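Local coordinates for protein CCMAN5 (Cellulosimicrobium cellulans, PDB 2XSG) that hydrolyses alpha-mannosides as a family 92 glycoside hydrolase, and probably removes the mannose that caps mannose-6-phosphate on yeast-made glycoproteins, at residues 536-541 with 583-588; 541-547 with 590-594; 620-624 with 636-640; 568-573 with 606-610. One frame throughout, in Å; residues are numbered along the deposited sequence.

Contact 1: 536-541 with 583-588; sequences QGTLWQ and LHSNAN. With CA (calcium ion), chain C.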
loop_
_atom_site.group_PDB
_atom_site.type_symbol
_atom_site.label_atom_id
_atom_site.label_comp_id
_atom_site.label_asym_id
_atom_site.label_seq_id
_atom_site.Cartn_x
_atom_site.Cartn_y
_atom_site.Cartn_z
ATOM N N GLN A 536 13.504 1.247 11.987
ATOM C CA GLN A 536 12.129 0.929 12.363
ATOM C C GLN A 536 11.945 -0.492 12.917
ATOM O O GLN A 536 10.904 -1.124 12.695
ATOM C CB GLN A 536 11.198 1.121 11.176
ATOM C CG GLN A 536 10.734 2.541 10.889
ATOM C CD GLN A 536 9.661 2.515 9.791
ATOM O OE1 GLN A 536 9.988 2.453 8.603
ATOM N NE2 GLN A 536 8.370 2.531 10.192
ATOM N N GLY A 537 12.943 -0.981 13.657
ATOM C CA GLY A 537 12.800 -2.272 14.330
ATOM C C GLY A 537 13.933 -2.665 15.254
ATOM O O GLY A 537 14.871 -1.887 15.487
ATOM N N THR A 538 13.836 -3.895 15.764
ATOM C CA THR A 538 14.762 -4.428 16.752
ATOM C C THR A 538 15.519 -5.597 16.136
ATOM O O THR A 538 15.097 -6.142 15.101
ATOM C CB THR A 538 14.014 -4.985 17.986
ATOM O OG1 THR A 538 13.362 -6.203 17.626
ATOM C CG2 THR A 538 12.990 -3.996 18.530
ATOM N N LEU A 539 16.604 -6.004 16.782
ATOM C CA LEU A 539 17.358 -7.179 16.341
ATOM C C LEU A 539 16.510 -8.469 16.320
ATOM O O LEU A 539 16.580 -9.223 15.361
ATOM C CB LEU A 539 18.655 -7.347 17.142
ATOM C CG LEU A 539 19.692 -6.256 16.833
ATOM C CD1 LEU A 539 20.666 -6.086 17.967
ATOM C CD2 LEU A 539 20.423 -6.506 15.521
ATOM N N TRP A 540 15.694 -8.702 17.350
ATOM C CA TRP A 540 14.768 -9.851 17.346
ATOM C C TRP A 540 13.854 -9.857 16.118
ATOM O O TRP A 540 13.541 -10.923 15.581
ATOM C CB TRP A 540 13.905 -9.871 18.585
ATOM C CG TRP A 540 14.510 -10.543 19.777
ATOM C CD1 TRP A 540 15.123 -9.943 20.824
ATOM C CD2 TRP A 540 14.532 -11.953 20.050
ATOM N NE1 TRP A 540 15.541 -10.887 21.734
ATOM C CE2 TRP A 540 15.185 -12.127 21.282
ATOM C CE3 TRP A 540 14.077 -13.083 19.358
ATOM C CZ2 TRP A 540 15.385 -13.384 21.855
ATOM C CZ3 TRP A 540 14.270 -14.338 19.934
ATOM C CH2 TRP A 540 14.928 -14.471 21.171
ATOM N N GLN A 541 13.425 -8.671 15.688
ATOM C CA GLN A 541 12.499 -8.541 14.555
ATOM C C GLN A 541 13.250 -8.720 13.219
ATOM O O GLN A 541 12.810 -9.466 12.331
ATOM C CB GLN A 541 11.762 -7.194 14.634
ATOM C CG GLN A 541 10.787 -7.115 15.836
ATOM C CD GLN A 541 10.424 -5.691 16.252
ATOM O OE1 GLN A 541 10.839 -4.716 15.615
ATOM N NE2 GLN A 541 9.631 -5.563 17.332
ATOM N N LEU A 583 7.940 -9.691 21.667
ATOM C CA LEU A 583 9.116 -9.178 20.926
ATOM C C LEU A 583 8.786 -8.922 19.462
ATOM O O LEU A 583 9.491 -8.166 18.773
ATOM C CB LEU A 583 10.303 -10.149 21.042
ATOM C CG LEU A 583 10.713 -10.504 22.474
ATOM C CD1 LEU A 583 11.992 -11.310 22.472
ATOM C CD2 LEU A 583 10.852 -9.246 23.349
ATOM N N HIS A 584 7.705 -9.547 19.002
ATOM C CA HIS A 584 7.169 -9.304 17.671
ATOM C C HIS A 584 6.476 -7.941 17.622
ATOM O O HIS A 584 5.859 -7.520 18.609
ATOM C CB HIS A 584 6.158 -10.398 17.327
ATOM C CG HIS A 584 5.429 -10.166 16.044
ATOM N ND1 HIS A 584 4.061 -9.990 15.982
ATOM C CD2 HIS A 584 5.874 -10.105 14.771
ATOM C CE1 HIS A 584 3.700 -9.810 14.724
ATOM N NE2 HIS A 584 4.781 -9.877 13.969
ATOM N N SER A 585 6.566 -7.258 16.479
ATOM C CA SER A 585 5.770 -6.050 16.262
ATOM C C SER A 585 4.687 -6.293 15.229
ATOM O O SER A 585 4.960 -6.840 14.148
ATOM C CB SER A 585 6.633 -4.864 15.845
ATOM O OG SER A 585 5.828 -3.697 15.683
ATOM N N ASN A 586 3.462 -5.873 15.554
ATOM C CA ASN A 586 2.348 -5.878 14.588
ATOM C C ASN A 586 2.211 -4.575 13.784
ATOM O O ASN A 586 1.465 -4.517 12.808
ATOM C CB ASN A 586 1.017 -6.163 15.298
ATOM C CG ASN A 586 1.047 -7.450 16.096
ATOM O OD1 ASN A 586 0.879 -7.448 17.330
ATOM N ND2 ASN A 586 1.295 -8.540 15.418
ATOM N N ALA A 587 2.944 -3.542 14.187
ATOM C CA ALA A 587 2.693 -2.183 13.706
ATOM C C ALA A 587 3.511 -1.834 12.469
ATOM O O ALA A 587 3.236 -0.830 11.805
ATOM C CB ALA A 587 2.952 -1.165 14.831
ATOM N N ASN A 588 4.509 -2.663 12.172
ATOM C CA ASN A 588 5.399 -2.474 11.025
ATOM C C ASN A 588 5.617 -3.773 10.248
ATOM O O ASN A 588 5.296 -4.874 10.738
ATOM C CB ASN A 588 6.749 -1.941 11.497
ATOM C CG ASN A 588 7.437 -1.103 10.462
ATOM O OD1 ASN A 588 6.791 -0.505 9.603
ATOM N ND2 ASN A 588 8.761 -1.054 10.526
HETATM CA CA CA C . 5.522 0.773 8.065
HETATM O O HOH W 1 11.928 -7.202 19.703
HETATM O O HOH W 2 3.417 0.306 9.228
#

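Contact 2: 541-547 with 590-594; sequences QYHWYDA and IDLQA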
loop_
_atom_site.group_PDB
_atom_site.type_symbol
_atom_site.label_atom_id
_atom_site.label_comp_id
_atom_site.label_asym_id
_atom_site.label_seq_id
_atom_site.Cartn_x
_atom_site.Cartn_y
_atom_site.Cartn_z
ATOM N N GLN A 541 13.425 -8.671 15.688
ATOM C CA GLN A 541 12.499 -8.541 14.555
ATOM C C GLN A 541 13.250 -8.720 13.219
ATOM O O GLN A 541 12.810 -9.466 12.331
ATOM C CB GLN A 541 11.762 -7.194 14.634
ATOM C CG GLN A 541 10.787 -7.115 15.836
ATOM C CD GLN A 541 10.424 -5.691 16.252
ATOM O OE1 GLN A 541 10.839 -4.716 15.615
ATOM N NE2 GLN A 541 9.631 -5.563 17.332
ATOM N N TYR A 542 14.390 -8.049 13.096
ATOM C CA TYR A 542 15.272 -8.225 11.946
ATOM C C TYR A 542 15.970 -9.583 11.890
ATOM O O TYR A 542 16.411 -9.999 10.814
ATOM C CB TYR A 542 16.318 -7.117 11.903
ATOM C CG TYR A 542 15.887 -5.871 11.193
ATOM C CD1 TYR A 542 15.179 -4.861 11.853
ATOM C CD2 TYR A 542 16.214 -5.680 9.863
ATOM C CE1 TYR A 542 14.799 -3.692 11.181
ATOM C CE2 TYR A 542 15.838 -4.527 9.186
ATOM C CZ TYR A 542 15.143 -3.540 9.849
ATOM O OH TYR A 542 14.802 -2.421 9.130
ATOM N N HIS A 543 16.084 -10.279 13.022
ATOM C CA HIS A 543 16.692 -11.619 13.038
ATOM C C HIS A 543 16.186 -12.560 11.918
ATOM O O HIS A 543 16.982 -13.295 11.295
ATOM C CB HIS A 543 16.544 -12.306 14.403
ATOM C CG HIS A 543 17.181 -13.664 14.449
ATOM N ND1 HIS A 543 16.449 -14.829 14.489
ATOM C CD2 HIS A 543 18.481 -14.042 14.387
ATOM C CE1 HIS A 543 17.267 -15.868 14.480
ATOM N NE2 HIS A 543 18.507 -15.417 14.412
ATOM N N TRP A 544 14.876 -12.508 11.675
ATOM C CA TRP A 544 14.164 -13.411 10.771
ATOM C C TRP A 544 14.154 -12.912 9.316
ATOM O O TRP A 544 13.496 -13.512 8.465
ATOM C CB TRP A 544 12.712 -13.632 11.260
ATOM C CG TRP A 544 12.617 -13.935 12.734
ATOM C CD1 TRP A 544 12.265 -13.071 13.732
ATOM C CD2 TRP A 544 12.891 -15.196 13.371
ATOM N NE1 TRP A 544 12.304 -13.718 14.957
ATOM C CE2 TRP A 544 12.694 -15.017 14.762
ATOM C CE3 TRP A 544 13.295 -16.459 12.900
ATOM C CZ2 TRP A 544 12.881 -16.050 15.685
ATOM C CZ3 TRP A 544 13.495 -17.481 13.818
ATOM C CH2 TRP A 544 13.293 -17.265 15.199
ATOM N N TYR A 545 14.881 -11.827 9.031
ATOM C CA TYR A 545 14.746 -11.137 7.742
ATOM C C TYR A 545 15.041 -11.991 6.515
ATOM O O TYR A 545 14.343 -11.889 5.484
ATOM C CB TYR A 545 15.588 -9.855 7.692
ATOM C CG TYR A 545 15.147 -8.880 6.622
ATOM C CD1 TYR A 545 15.668 -8.944 5.324
ATOM C CD2 TYR A 545 14.212 -7.885 6.904
ATOM C CE1 TYR A 545 15.265 -8.036 4.339
ATOM C CE2 TYR A 545 13.805 -6.967 5.921
ATOM C CZ TYR A 545 14.326 -7.056 4.650
ATOM O OH TYR A 545 13.912 -6.151 3.696
ATOM N N ASP A 546 16.063 -12.837 6.618
ATOM C CA ASP A 546 16.509 -13.580 5.454
ATOM C C ASP A 546 15.624 -14.800 5.237
ATOM O O ASP A 546 16.032 -15.955 5.419
ATOM C CB ASP A 546 18.024 -13.862 5.542
ATOM C CG ASP A 546 18.845 -12.597 5.336
ATOM O OD1 ASP A 546 18.306 -11.647 4.713
ATOM O OD2 ASP A 546 20.004 -12.540 5.782
ATOM N N ALA A 547 14.371 -14.497 4.872
ATOM C CA ALA A 547 13.296 -15.472 4.851
ATOM C C ALA A 547 13.396 -16.505 3.723
ATOM O O ALA A 547 12.576 -17.429 3.658
ATOM C CB ALA A 547 11.931 -14.763 4.821
ATOM N N ILE A 590 8.521 -5.130 9.164
ATOM C CA ILE A 590 9.823 -5.760 9.330
ATOM C C ILE A 590 9.682 -7.260 9.620
ATOM O O ILE A 590 10.290 -8.095 8.946
ATOM C CB ILE A 590 10.659 -5.083 10.451
ATOM C CG1 ILE A 590 11.016 -3.621 10.095
ATOM C CG2 ILE A 590 11.913 -5.919 10.776
ATOM C CD1 ILE A 590 11.460 -3.380 8.656
ATOM N N ASP A 591 8.882 -7.603 10.630
ATOM C CA ASP A 591 8.696 -9.025 10.943
ATOM C C ASP A 591 7.266 -9.508 10.698
ATOM O O ASP A 591 6.717 -10.282 11.485
ATOM C CB ASP A 591 9.263 -9.391 12.328
ATOM C CG ASP A 591 8.522 -8.726 13.486
ATOM O OD1 ASP A 591 8.101 -7.555 13.387
ATOM O OD2 ASP A 591 8.379 -9.396 14.528
ATOM N N LEU A 592 6.687 -9.065 9.572
ATOM C CA LEU A 592 5.328 -9.457 9.165
ATOM C C LEU A 592 5.140 -10.967 9.111
ATOM O O LEU A 592 4.047 -11.481 9.404
ATOM C CB LEU A 592 4.989 -8.931 7.768
ATOM C CG LEU A 592 4.290 -7.602 7.487
ATOM C CD1 LEU A 592 4.210 -7.380 5.959
ATOM C CD2 LEU A 592 2.902 -7.537 8.124
ATOM N N GLN A 593 6.194 -11.657 8.678
ATOM C CA GLN A 593 6.143 -13.098 8.486
ATOM C C GLN A 593 6.278 -13.861 9.793
ATOM O O GLN A 593 6.026 -15.057 9.822
ATOM C CB GLN A 593 7.229 -13.548 7.496
ATOM C CG GLN A 593 8.630 -13.704 8.067
ATOM C CD GLN A 593 9.364 -12.406 8.318
ATOM O OE1 GLN A 593 8.766 -11.327 8.452
ATOM N NE2 GLN A 593 10.694 -12.502 8.393
ATOM N N ALA A 594 6.686 -13.185 10.868
ATOM C CA ALA A 594 7.062 -13.894 12.114
ATOM C C ALA A 594 5.993 -14.823 12.693
ATOM O O ALA A 594 6.331 -15.888 13.190
ATOM C CB ALA A 594 7.567 -12.940 13.170
HETATM O O HOH W 3 12.209 -10.115 9.640
#

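Contact 3: 620-624 with 636-640; sequences WNRYI and GGEFT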
loop_
_atom_site.group_PDB
_atom_site.type_symbol
_atom_site.label_atom_id
_atom_site.label_comp_id
_atom_site.label_asym_id
_atom_site.label_seq_id
_atom_site.Cartn_x
_atom_site.Cartn_y
_atom_site.Cartn_z
ATOM N N TRP A 620 -1.442 -8.538 22.748
ATOM C CA TRP A 620 -0.459 -7.666 23.387
ATOM C C TRP A 620 0.399 -6.964 22.348
ATOM O O TRP A 620 0.936 -7.595 21.438
ATOM C CB TRP A 620 0.439 -8.459 24.331
ATOM C CG TRP A 620 -0.219 -8.726 25.642
ATOM C CD1 TRP A 620 -0.597 -9.950 26.141
ATOM C CD2 TRP A 620 -0.603 -7.752 26.617
ATOM N NE1 TRP A 620 -1.167 -9.788 27.377
ATOM C CE2 TRP A 620 -1.195 -8.454 27.694
ATOM C CE3 TRP A 620 -0.484 -6.357 26.700
ATOM C CZ2 TRP A 620 -1.671 -7.803 28.842
ATOM C CZ3 TRP A 620 -0.967 -5.709 27.840
ATOM C CH2 TRP A 620 -1.555 -6.434 28.893
ATOM N N ASN A 621 0.499 -5.646 22.488
ATOM C CA ASN A 621 1.319 -4.835 21.599
ATOM C C ASN A 621 2.335 -4.023 22.366
ATOM O O ASN A 621 1.972 -3.132 23.139
ATOM C CB ASN A 621 0.448 -3.942 20.723
ATOM C CG ASN A 621 -0.236 -4.728 19.632
ATOM O OD1 ASN A 621 0.313 -4.890 18.544
ATOM N ND2 ASN A 621 -1.404 -5.286 19.941
ATOM N N ARG A 622 3.605 -4.381 22.174
ATOM C CA ARG A 622 4.722 -3.693 22.803
ATOM C C ARG A 622 5.266 -2.571 21.923
ATOM O O ARG A 622 5.669 -1.512 22.422
ATOM C CB ARG A 622 5.847 -4.684 23.165
ATOM C CG ARG A 622 7.122 -3.998 23.692
ATOM C CD ARG A 622 8.184 -4.973 24.195
ATOM N NE ARG A 622 9.425 -4.259 24.538
ATOM C CZ ARG A 622 10.555 -4.832 24.959
ATOM N NH1 ARG A 622 10.640 -6.143 25.147
ATOM N NH2 ARG A 622 11.608 -4.073 25.216
ATOM N N TYR A 623 5.267 -2.788 20.611
ATOM C CA TYR A 623 5.927 -1.852 19.707
ATOM C C TYR A 623 4.998 -1.035 18.800
ATOM O O TYR A 623 4.003 -1.539 18.289
ATOM C CB TYR A 623 6.953 -2.596 18.852
ATOM C CG TYR A 623 8.069 -3.269 19.646
ATOM C CD1 TYR A 623 7.987 -4.618 19.990
ATOM C CD2 TYR A 623 9.214 -2.572 20.006
ATOM C CE1 TYR A 623 9.012 -5.250 20.691
ATOM C CE2 TYR A 623 10.238 -3.190 20.726
ATOM C CZ TYR A 623 10.129 -4.529 21.057
ATOM O OH TYR A 623 11.139 -5.158 21.754
ATOM N N ILE A 624 5.357 0.237 18.620
ATOM C CA ILE A 624 4.778 1.104 17.574
ATOM C C ILE A 624 5.760 1.129 16.405
ATOM O O ILE A 624 6.772 0.439 16.452
ATOM C CB ILE A 624 4.442 2.549 18.101
ATOM C CG1 ILE A 624 5.606 3.140 18.911
ATOM C CG2 ILE A 624 3.149 2.520 18.944
ATOM C CD1 ILE A 624 5.434 4.615 19.291
ATOM N N GLY A 636 10.523 5.504 22.862
ATOM C CA GLY A 636 11.581 4.539 22.565
ATOM C C GLY A 636 11.097 3.441 21.640
ATOM O O GLY A 636 11.595 2.322 21.713
ATOM N N GLY A 637 10.126 3.767 20.773
ATOM C CA GLY A 637 9.533 2.800 19.832
ATOM C C GLY A 637 8.495 1.862 20.439
ATOM O O GLY A 637 8.047 0.897 19.791
ATOM N N GLU A 638 8.081 2.143 21.670
ATOM C CA GLU A 638 7.162 1.238 22.362
ATOM C C GLU A 638 5.902 1.928 22.893
ATOM O O GLU A 638 5.918 3.136 23.172
ATOM C CB GLU A 638 7.896 0.519 23.497
ATOM C CG GLU A 638 9.141 -0.208 23.017
ATOM C CD GLU A 638 9.825 -1.043 24.079
ATOM O OE1 GLU A 638 9.224 -1.290 25.135
ATOM O OE2 GLU A 638 10.980 -1.456 23.843
ATOM N N PHE A 639 4.823 1.150 22.995
ATOM C CA PHE A 639 3.658 1.484 23.825
ATOM C C PHE A 639 4.124 1.451 25.284
ATOM O O PHE A 639 4.611 0.421 25.748
ATOM C CB PHE A 639 2.539 0.434 23.692
ATOM C CG PHE A 639 1.793 0.440 22.366
ATOM C CD1 PHE A 639 0.677 1.241 22.186
ATOM C CD2 PHE A 639 2.176 -0.415 21.331
ATOM C CE1 PHE A 639 -0.034 1.227 20.966
ATOM C CE2 PHE A 639 1.476 -0.452 20.108
ATOM C CZ PHE A 639 0.376 0.376 19.924
ATOM N N THR A 640 3.961 2.554 26.012
ATOM C CA THR A 640 4.379 2.611 27.425
ATOM C C THR A 640 3.174 3.009 28.280
ATOM O O THR A 640 2.860 4.203 28.383
ATOM C CB THR A 640 5.494 3.635 27.659
ATOM O OG1 THR A 640 5.031 4.917 27.224
ATOM C CG2 THR A 640 6.782 3.263 26.883
#

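Contact 4: 568-573 with 606-610; sequences RHMFGE and LTQKW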
loop_
_atom_site.group_PDB
_atom_site.type_symbol
_atom_site.label_atom_id
_atom_site.label_comp_id
_atom_site.label_asym_id
_atom_site.label_seq_id
_atom_site.Cartn_x
_atom_site.Cartn_y
_atom_site.Cartn_z
ATOM N N ARG A 568 9.130 -19.287 20.374
ATOM C CA ARG A 568 8.291 -19.155 21.554
ATOM C C ARG A 568 8.577 -17.886 22.361
ATOM O O ARG A 568 7.646 -17.211 22.763
ATOM C CB ARG A 568 8.352 -20.420 22.420
ATOM C CG ARG A 568 7.864 -21.666 21.656
ATOM C CD ARG A 568 7.949 -22.951 22.465
ATOM N NE ARG A 568 6.961 -22.920 23.539
ATOM C CZ ARG A 568 5.776 -23.527 23.514
ATOM N NH1 ARG A 568 5.406 -24.256 22.484
ATOM N NH2 ARG A 568 4.969 -23.404 24.547
ATOM N N HIS A 569 9.850 -17.561 22.584
ATOM C CA HIS A 569 10.235 -16.336 23.292
ATOM C C HIS A 569 9.846 -15.062 22.515
ATOM O O HIS A 569 9.399 -14.075 23.122
ATOM C CB HIS A 569 11.742 -16.323 23.566
ATOM C CG HIS A 569 12.154 -15.318 24.595
ATOM N ND1 HIS A 569 11.835 -15.448 25.929
ATOM C CD2 HIS A 569 12.855 -14.164 24.488
ATOM C CE1 HIS A 569 12.323 -14.419 26.601
ATOM N NE2 HIS A 569 12.951 -13.627 25.752
ATOM N N MET A 570 10.016 -15.092 21.190
ATOM C CA MET A 570 9.588 -13.994 20.290
ATOM C C MET A 570 8.147 -13.545 20.545
ATOM O O MET A 570 7.814 -12.359 20.444
ATOM C CB MET A 570 9.704 -14.436 18.834
ATOM C CG MET A 570 9.423 -13.335 17.807
ATOM S SD MET A 570 10.874 -12.286 17.657
ATOM C CE MET A 570 10.302 -11.081 16.464
ATOM N N PHE A 571 7.293 -14.502 20.870
ATOM C CA PHE A 571 5.883 -14.219 21.122
ATOM C C PHE A 571 5.449 -14.287 22.585
ATOM O O PHE A 571 4.245 -14.346 22.874
ATOM C CB PHE A 571 5.010 -15.106 20.225
ATOM C CG PHE A 571 5.020 -14.670 18.814
ATOM C CD1 PHE A 571 3.978 -13.895 18.309
ATOM C CD2 PHE A 571 6.099 -14.977 17.990
ATOM C CE1 PHE A 571 4.008 -13.454 16.988
ATOM C CE2 PHE A 571 6.135 -14.538 16.680
ATOM C CZ PHE A 571 5.091 -13.771 16.182
ATOM N N GLY A 572 6.420 -14.245 23.497
ATOM C CA GLY A 572 6.156 -14.259 24.941
ATOM C C GLY A 572 5.290 -15.414 25.417
ATOM O O GLY A 572 4.488 -15.247 26.329
ATOM N N GLU A 573 5.453 -16.585 24.805
ATOM C CA GLU A 573 4.616 -17.762 25.131
ATOM C C GLU A 573 4.735 -18.229 26.589
ATOM O O GLU A 573 3.778 -18.784 27.159
ATOM C CB GLU A 573 4.926 -18.930 24.186
ATOM C CG GLU A 573 4.353 -18.770 22.789
ATOM C CD GLU A 573 2.831 -18.927 22.734
ATOM O OE1 GLU A 573 2.234 -19.504 23.664
ATOM O OE2 GLU A 573 2.219 -18.452 21.755
ATOM N N LEU A 606 0.681 -23.082 16.731
ATOM C CA LEU A 606 0.975 -21.747 17.253
ATOM C C LEU A 606 0.868 -20.674 16.174
ATOM O O LEU A 606 0.466 -19.548 16.451
ATOM C CB LEU A 606 2.351 -21.696 17.941
ATOM C CG LEU A 606 2.536 -22.494 19.253
ATOM C CD1 LEU A 606 3.967 -22.363 19.714
ATOM C CD2 LEU A 606 1.566 -22.042 20.367
ATOM N N THR A 607 1.224 -21.031 14.946
ATOM C CA THR A 607 1.032 -20.160 13.786
ATOM C C THR A 607 -0.465 -19.890 13.608
ATOM O O THR A 607 -0.894 -18.736 13.493
ATOM C CB THR A 607 1.698 -20.761 12.520
ATOM O OG1 THR A 607 3.102 -20.466 12.543
ATOM C CG2 THR A 607 1.096 -20.184 11.214
ATOM N N GLN A 608 -1.260 -20.953 13.663
ATOM C CA GLN A 608 -2.712 -20.829 13.561
ATOM C C GLN A 608 -3.278 -19.913 14.631
ATOM O O GLN A 608 -4.077 -19.024 14.327
ATOM C CB GLN A 608 -3.366 -22.207 13.643
ATOM C CG GLN A 608 -3.005 -23.086 12.462
ATOM C CD GLN A 608 -2.918 -24.556 12.826
ATOM O OE1 GLN A 608 -3.692 -25.058 13.648
ATOM N NE2 GLN A 608 -1.978 -25.253 12.212
ATOM N N LYS A 609 -2.855 -20.121 15.875
ATOM C CA LYS A 609 -3.296 -19.271 16.982
ATOM C C LYS A 609 -2.971 -17.808 16.727
ATOM O O LYS A 609 -3.853 -16.940 16.814
ATOM C CB LYS A 609 -2.659 -19.708 18.310
ATOM C CG LYS A 609 -3.191 -18.928 19.535
ATOM C CD LYS A 609 -2.446 -19.241 20.859
ATOM C CE LYS A 609 -0.985 -18.781 20.780
ATOM N NZ LYS A 609 -0.277 -18.885 22.081
ATOM N N TRP A 610 -1.708 -17.539 16.420
ATOM C CA TRP A 610 -1.237 -16.166 16.257
ATOM C C TRP A 610 -1.811 -15.460 15.050
ATOM O O TRP A 610 -2.111 -14.261 15.127
ATOM C CB TRP A 610 0.299 -16.108 16.259
ATOM C CG TRP A 610 0.806 -16.234 17.661
ATOM C CD1 TRP A 610 1.491 -17.293 18.208
ATOM C CD2 TRP A 610 0.599 -15.291 18.723
ATOM N NE1 TRP A 610 1.745 -17.041 19.541
ATOM C CE2 TRP A 610 1.213 -15.820 19.877
ATOM C CE3 TRP A 610 -0.017 -14.027 18.799
ATOM C CZ2 TRP A 610 1.219 -15.142 21.095
ATOM C CZ3 TRP A 610 -0.017 -13.355 20.012
ATOM C CH2 TRP A 610 0.600 -13.912 21.143
#

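Contact 1: 536-541 with 583-588
Gln536 and Asn588 show how one amide can serve a metal and a backbone at once. Their side chains cross at about a right angle, with the amide planes 40° apart. Asn588 extends its CG anti to the backbone N (chi1 -151°), which carries OD1 to 2.4 Å from the calcium ion while ND2, on the other arm of the amide, donates to Gln536 O at 3.0 Å, in a bent bond. Glu589 and Asp662 complete the protein ligands, and water 2, also on the metal, donates to Ala587 O. In family 92 relatives this ion is thought to engage the substrate mannose. Gln536 sends its own NE2 elsewhere, to Ala625 O.

Gln541 reaches across as an extended chain. Its NE2 donates to Leu583 O at 3.0 Å, the acceptor lying in the amide plane, and rests on Ser585 CB. OE1 takes up Thr538 N, and Gln541 N bonds to Thr538 OG1 at 3.1 Å; this capping box opens helix 539-542. Water 1 joins Thr538 OG1 to Leu583 O. Beyond it, Leu583 CD1 sits squarely over the five-membered ring of Trp540, 3.5 Å from its centroid, a CH-pi contact.

Calcium on OD1 would be expected to polarise the Asn588 amide and sharpen ND2 as a donor, while the bond to the Gln536 carbonyl is likely to limit the amide's rotation and so favour OD1 facing the metal.

Contact 2: 541-547 with 590-594
The apolar part of this packing is carried by Ile590 against Tyr542. The CG2 methyl lies over one face of the phenol ring, offset toward the rim and 3.8 Å from the centroid, as a CH-pi contact. The other branch runs on along the ring until CD1 meets Tyr542 OH at 3.5 Å; that hydroxyl is itself bonded to Tyr535 O. Helices 353-366 and 455-474 of the catalytic domain, through Trp354 and Val459, also touch Tyr542.

Van der Waals contact joins Gln541 to Asp591. The carboxylate lies against the aliphatic part of the glutamine, OD2 to CG at 3.6 Å, and its plane is only 23° from that of the amide.

A water provides a clear polar link. Water 3 donates to Gln541 O at 2.8 Å and to Ile590 O at 2.9 Å, and accepts from Gln593 NE2 at 3.1 Å. A bend at chi2 (-76°) folds Gln593 back to place NE2 there. Type I turns, Tyr542 to Tyr545 and Asp591 to Ala594, shape the two segments round it.

Held by three protein groups among buried residues, the water is probably a fixed part of the contact, bridging two carbonyl oxygens, both acceptors, which could not bond to each other.

Contact 3: 620-624 with 636-640
The Phe639 ring carries Ile624 CG2 over one face, 3.7 Å from the centroid in a CH-pi contact, and meets the opposing backbone at its edge, where CE2 comes to 3.3 Å from Tyr623 O. The Arg622 guanidinium has Tyr623 OH over one face and the Glu638 carboxylate at its edge; the hydroxyl itself is hydrogen-bonded to Ala527 O. Arg622 CG in turn lies over a face of the tyrosine ring, toward the rim.

Arg622 runs fully extended beside Glu638, both pointing the same way, and grips it side-on: NE to OE1 at 3.0 Å and NH2 to OE2 at 3.0 Å. The two planes are 69° apart. OE2 is met on its syn side, 27° out of plane, and the steep angle between the planes brings NE to OE1 from above the carboxylate. Lys580 gives OE1 a second positive partner.

Beneath these side chains is an antiparallel ladder of a three-stranded sheet, in which strand 638-646 lies between 618-623 and 634-635. Tyr623 and Glu638 form its non-hydrogen-bonded pair, flanked by Phe639 N to Arg622 O at 2.9 Å and Ile624 N to Gly637 O at 3.0 Å. A psi of -36° at Arg622 breaks the strand's alternation, bringing Arg622 and Tyr623 together beside Glu638.

A methionine in place of Arg622 would probably leave Glu638 without its two-pronged partner and the Tyr623 hydroxyl without the flat group it covers.

Contact 4: 568-573 with 606-610
Glu573 OE2 is gripped by two donors from successive residues of one helix. Lys609 NZ approaches on the syn lone pair at 2.6 Å, forming a salt bridge, and Trp610 NE1 donates at 2.7 Å, nearly in line with the C-O bond. The carboxylate sits at the indole edge with its plane 80° from the ring. Glu573 gets there by folding at chi2 (-72°).

Both faces of the indole are occupied. Phe571 CD1 lies over one, 3.7 Å from Trp610 CD2, the two rings inclined obliquely at 45°; Lys609 CE lies over the other.

The glutamate is delivered by a Schellman motif that ends helix 560-570: Gly572, with positive phi, is its C-prime residue, Glu573 N bonds to Arg568 O at 3.1 Å, and Gly572 N bonds to His569 O. The finished helix is thereby joined to helix 604-616.

A phenylalanine in place of Trp610 would probably open a gap beside Phe571 and take the indole donor from Glu573 OE2, leaving the carboxylate held across this contact by Lys609 alone and so less fixed in its rotation.

Leu606 packs at the margin, CD2 at 3.9 Å from Glu573 OE2 and CD1 at 3.7 Å from Arg568 NH1, whose salt bridge goes to Glu603.

Contacts 1, 2 and 3 are buried, whereas contact 4 lies nearer the surface, and their chemistry follows. Contacts 1 and 2 share Gln541 and helix 539-542, and rely on amides, ordered waters and, in contact 1, a metal, beside aliphatic groups set over aromatic faces. Contact 3 combines strand pairing with a buried salt bridge, while contact 4 joins two helices through a carboxylate and an aromatic cluster. Tyr623 of contact 3 touches both Gln541 and Ser585 of contact 1. Met570, in the helix end of contact 4, packs on Trp540 and Asp591, and its carbonyl probably accepts from Leu583 N and His584 N of contact 1. Contacts 3 and 4 do not touch, although helix 604-616 leads into strand 618-623.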